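Local coordinates for putative uncharacterized protein (Aquifex aeolicus, PDB 3ME7), which probably binds copper and takes part in thiol-disulfide electron transfer, as a SCO-family protein with a thioredoxin-like domain and a redox-active disulfide, at residues A[30-35]-A[65-70]. Sequence-based numbering, arbitrary orientation.
Sequences PIILSP and FWVITF
This is a parallel beta pairing, in which Ile32 and Ser34 exchange backbone hydrogen bonds with Trp66, Ile68 and Phe70, at the centre of the seven-stranded mixed sheet in the thioredoxin-like core of this SCO domain. Five backbone hydrogen bonds establish the register: N-H of Ile32 and Ser34 reaches the carbonyls of Trp66 and Ile68, while the carbonyls of Pro30, Ile32 and Ser34 accept from Trp66, Ile68 and Phe70. The central bond, Ile68 N to Ile32 O, is 2.8 Å long and almost straight. The N-to-C directions of strands 31-35 and 66-70 differ by 15°.

One face carries Ile31, Leu33, Pro35, Trp66, Ile68 and Phe70. Here Phe70 CG sits between the backbone N and the carbonyl carbon (chi1 78°), a torsion that swings the ring back across to Pro35. Pro35 CA lies over one face of the Phe70 ring, 3.9 Å from the centroid and 20° off the normal, a CH-pi contact. Pro35 CB closes to 3.4 Å from Phe70 CZ, so the two side chains fit tightly. The Pro35 side chain also lies about 7 Å from that of His126, a predicted copper ligand. Ile31 CG2 meets Ile68 CG1 at 4.1 Å, and Ile31 CG1 meets the indole edge of Trp66, 4.0 Å from CD1.

On the face of Ile32, Ser34, Val67 and Thr69, Ile32 CD1 covers the rim of one Phe65 ring face, and Val67 CG2 lies in plane at the edge of that ring. A water bridges Ser34 OG (2.8 Å) and Thr69 OG1, which is also hydrogen-bonded to Trp95 NE1.

Ile32, Phe65 and Val67 pack on Ile55 of helix 55-58. Strand 129-133 flanks 31-36 antiparallel, and strand 95-100 flanks 66-71 parallel.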
ATOM      1  N   PRO A  30       0.485  11.286   4.534  1.00  9.75           N
ATOM      2  CA  PRO A  30       0.877   9.892   4.761  1.00  9.52           C
ATOM      3  C   PRO A  30       0.284   8.955   3.700  1.00  9.32           C
ATOM      4  O   PRO A  30      -0.785   9.234   3.123  1.00 10.10           O
ATOM      5  CB  PRO A  30       0.264   9.564   6.120  1.00  9.23           C
ATOM      6  CG  PRO A  30       0.158  10.885   6.812  1.00 10.21           C
ATOM      7  CD  PRO A  30      -0.220  11.838   5.711  1.00  9.02           C
ATOM      8  N   ILE A  31       1.021   7.894   3.410  1.00  9.66           N
ATOM      9  CA  ILE A  31       0.616   6.926   2.396  1.00  9.39           C
ATOM     10  C   ILE A  31       0.532   5.545   3.018  1.00  9.35           C
ATOM     11  O   ILE A  31       1.475   5.075   3.656  1.00 10.56           O
ATOM     12  CB  ILE A  31       1.607   6.924   1.222  1.00 10.25           C
ATOM     13  CG1 ILE A  31       1.578   8.290   0.523  1.00  9.59           C
ATOM     14  CG2 ILE A  31       1.243   5.811   0.237  1.00 10.60           C
ATOM     15  CD1 ILE A  31       2.858   8.642  -0.201  1.00 11.72           C
ATOM     16  N   ILE A  32      -0.613   4.895   2.831  1.00  8.95           N
ATOM     17  CA  ILE A  32      -0.789   3.509   3.288  1.00  8.77           C
ATOM     18  C   ILE A  32      -0.704   2.593   2.058  1.00  9.43           C
ATOM     19  O   ILE A  32      -1.531   2.691   1.155  1.00 11.10           O
ATOM     20  CB  ILE A  32      -2.128   3.330   4.020  1.00 10.41           C
ATOM     21  CG1 ILE A  32      -2.166   4.209   5.285  1.00 11.59           C
ATOM     22  CG2 ILE A  32      -2.369   1.873   4.376  1.00 11.99           C
ATOM     23  CD1 ILE A  32      -3.541   4.214   6.003  1.00 11.49           C
ATOM     24  N   LEU A  33       0.292   1.711   2.061  1.00  9.25           N
ATOM     25  CA  LEU A  33       0.598   0.841   0.914  0.50  8.79           C
ATOM     26  C   LEU A  33       0.194  -0.581   1.220  1.00  8.98           C
ATOM     27  O   LEU A  33       0.578  -1.120   2.252  1.00  9.08           O
ATOM     28  CB  LEU A  33       2.109   0.817   0.614  0.50  9.49           C
ATOM     29  CG  LEU A  33       2.856   2.031   0.082  0.50  7.17           C
ATOM     30  CD1 LEU A  33       4.333   1.676  -0.107  0.50  9.02           C
ATOM     31  CD2 LEU A  33       2.252   2.477  -1.237  0.50  9.56           C
ATOM     32  N   SER A  34      -0.540  -1.208   0.301  1.00  8.35           N
ATOM     33  CA  SER A  34      -1.023  -2.590   0.498  1.00  8.23           C
ATOM     34  C   SER A  34      -0.664  -3.484  -0.710  1.00  8.40           C
ATOM     35  O   SER A  34      -1.373  -3.447  -1.724  1.00  8.66           O
ATOM     36  CB  SER A  34      -2.538  -2.598   0.743  1.00  8.28           C
ATOM     37  OG  SER A  34      -3.096  -3.901   0.803  1.00  8.52           O
ATOM     38  N   PRO A  35       0.432  -4.264  -0.625  1.00  8.59           N
ATOM     39  CA  PRO A  35       0.747  -5.191  -1.722  1.00  8.98           C
ATOM     40  C   PRO A  35      -0.195  -6.379  -1.744  1.00  9.55           C
ATOM     41  O   PRO A  35      -0.397  -7.034  -0.717  1.00 10.62           O
ATOM     42  CB  PRO A  35       2.165  -5.687  -1.421  1.00  8.01           C
ATOM     43  CG  PRO A  35       2.478  -5.276  -0.005  1.00 10.97           C
ATOM     44  CD  PRO A  35       1.467  -4.210   0.426  1.00  8.69           C
ATOM     45  N   PHE A  65      -4.859  11.032   4.177  1.00 10.96           N
ATOM     46  CA  PHE A  65      -3.781  10.133   3.766  1.00 10.04           C
ATOM     47  C   PHE A  65      -4.180   9.547   2.433  1.00 10.06           C
ATOM     48  O   PHE A  65      -5.349   9.601   2.072  1.00 10.19           O
ATOM     49  CB  PHE A  65      -3.574   9.013   4.808  1.00  8.91           C
ATOM     50  CG  PHE A  65      -4.852   8.366   5.294  1.00  8.91           C
ATOM     51  CD1 PHE A  65      -5.517   7.406   4.523  1.00  8.48           C
ATOM     52  CD2 PHE A  65      -5.372   8.705   6.541  1.00  9.58           C
ATOM     53  CE1 PHE A  65      -6.683   6.800   4.995  1.00  9.29           C
ATOM     54  CE2 PHE A  65      -6.543   8.115   7.010  1.00  8.96           C
ATOM     55  CZ  PHE A  65      -7.208   7.175   6.242  1.00  8.90           C
ATOM     56  N   TRP A  66      -3.216   8.982   1.704  1.00  9.78           N
ATOM     57  CA  TRP A  66      -3.505   8.202   0.496  1.00  9.38           C
ATOM     58  C   TRP A  66      -3.553   6.738   0.904  1.00  8.94           C
ATOM     59  O   TRP A  66      -2.792   6.315   1.772  1.00  9.93           O
ATOM     60  CB  TRP A  66      -2.384   8.383  -0.548  1.00  9.84           C
ATOM     61  CG  TRP A  66      -2.305   9.784  -1.108  1.00 10.14           C
ATOM     62  CD1 TRP A  66      -1.318  10.712  -0.864  1.00 10.29           C
ATOM     63  CD2 TRP A  66      -3.240  10.409  -1.997  1.00 11.30           C
ATOM     64  NE1 TRP A  66      -1.596  11.881  -1.551  1.00 11.20           N
ATOM     65  CE2 TRP A  66      -2.762  11.723  -2.248  1.00 10.58           C
ATOM     66  CE3 TRP A  66      -4.438   9.993  -2.601  1.00 10.64           C
ATOM     67  CZ2 TRP A  66      -3.438  12.623  -3.081  1.00 11.70           C
ATOM     68  CZ3 TRP A  66      -5.112  10.893  -3.445  1.00 11.28           C
ATOM     69  CH2 TRP A  66      -4.605  12.191  -3.670  1.00 11.62           C
ATOM     70  N   VAL A  67      -4.434   5.972   0.270  1.00  9.17           N
ATOM     71  CA  VAL A  67      -4.381   4.522   0.364  1.00  9.53           C
ATOM     72  C   VAL A  67      -4.068   4.003  -1.027  1.00  9.44           C
ATOM     73  O   VAL A  67      -4.743   4.350  -2.002  1.00  9.96           O
ATOM     74  CB  VAL A  67      -5.690   3.892   0.877  1.00  9.53           C
ATOM     75  CG1 VAL A  67      -5.466   2.418   1.194  1.00  9.67           C
ATOM     76  CG2 VAL A  67      -6.153   4.614   2.151  1.00  9.37           C
ATOM     77  N   ILE A  68      -3.014   3.195  -1.106  1.00  8.36           N
ATOM     78  CA  ILE A  68      -2.564   2.627  -2.379  1.00  9.43           C
ATOM     79  C   ILE A  68      -2.484   1.124  -2.298  1.00  8.62           C
ATOM     80  O   ILE A  68      -1.548   0.559  -1.696  1.00  8.92           O
ATOM     81  CB  ILE A  68      -1.200   3.205  -2.836  1.00 10.66           C
ATOM     82  CG1 ILE A  68      -1.219   4.750  -2.850  1.00  9.52           C
ATOM     83  CG2 ILE A  68      -0.766   2.593  -4.193  1.00  8.97           C
ATOM     84  CD1 ILE A  68      -2.198   5.433  -3.827  1.00 12.02           C
ATOM     85  N   THR A  69      -3.490   0.473  -2.871  1.00  7.62           N
ATOM     86  CA  THR A  69      -3.414  -0.970  -3.082  1.00  7.72           C
ATOM     87  C   THR A  69      -2.621  -1.180  -4.356  1.00  8.07           C
ATOM     88  O   THR A  69      -2.928  -0.586  -5.396  1.00  8.34           O
ATOM     89  CB  THR A  69      -4.820  -1.582  -3.218  1.00  8.19           C
ATOM     90  OG1 THR A  69      -5.505  -1.483  -1.963  1.00  9.17           O
ATOM     91  CG2 THR A  69      -4.750  -3.058  -3.612  1.00  9.93           C
ATOM     92  N   PHE A  70      -1.566  -1.979  -4.298  1.00  7.88           N
ATOM     93  CA  PHE A  70      -0.812  -2.227  -5.524  1.00  9.38           C
ATOM     94  C   PHE A  70      -0.588  -3.701  -5.763  1.00  8.22           C
ATOM     95  O   PHE A  70      -0.434  -4.478  -4.815  1.00  8.19           O
ATOM     96  CB  PHE A  70       0.506  -1.455  -5.560  1.00 11.34           C
ATOM     97  CG  PHE A  70       1.584  -2.052  -4.737  1.00 12.96           C
ATOM     98  CD1 PHE A  70       1.719  -1.703  -3.416  1.00 13.47           C
ATOM     99  CD2 PHE A  70       2.506  -2.930  -5.302  1.00 12.21           C
ATOM    100  CE1 PHE A  70       2.736  -2.231  -2.637  1.00 13.38           C
ATOM    101  CE2 PHE A  70       3.521  -3.473  -4.537  1.00 13.67           C
ATOM    102  CZ  PHE A  70       3.640  -3.123  -3.195  1.00 13.11           C
TER
HETATM  103  O   HOH W   1      -5.594  -3.759  -0.423  1.00 10.67           O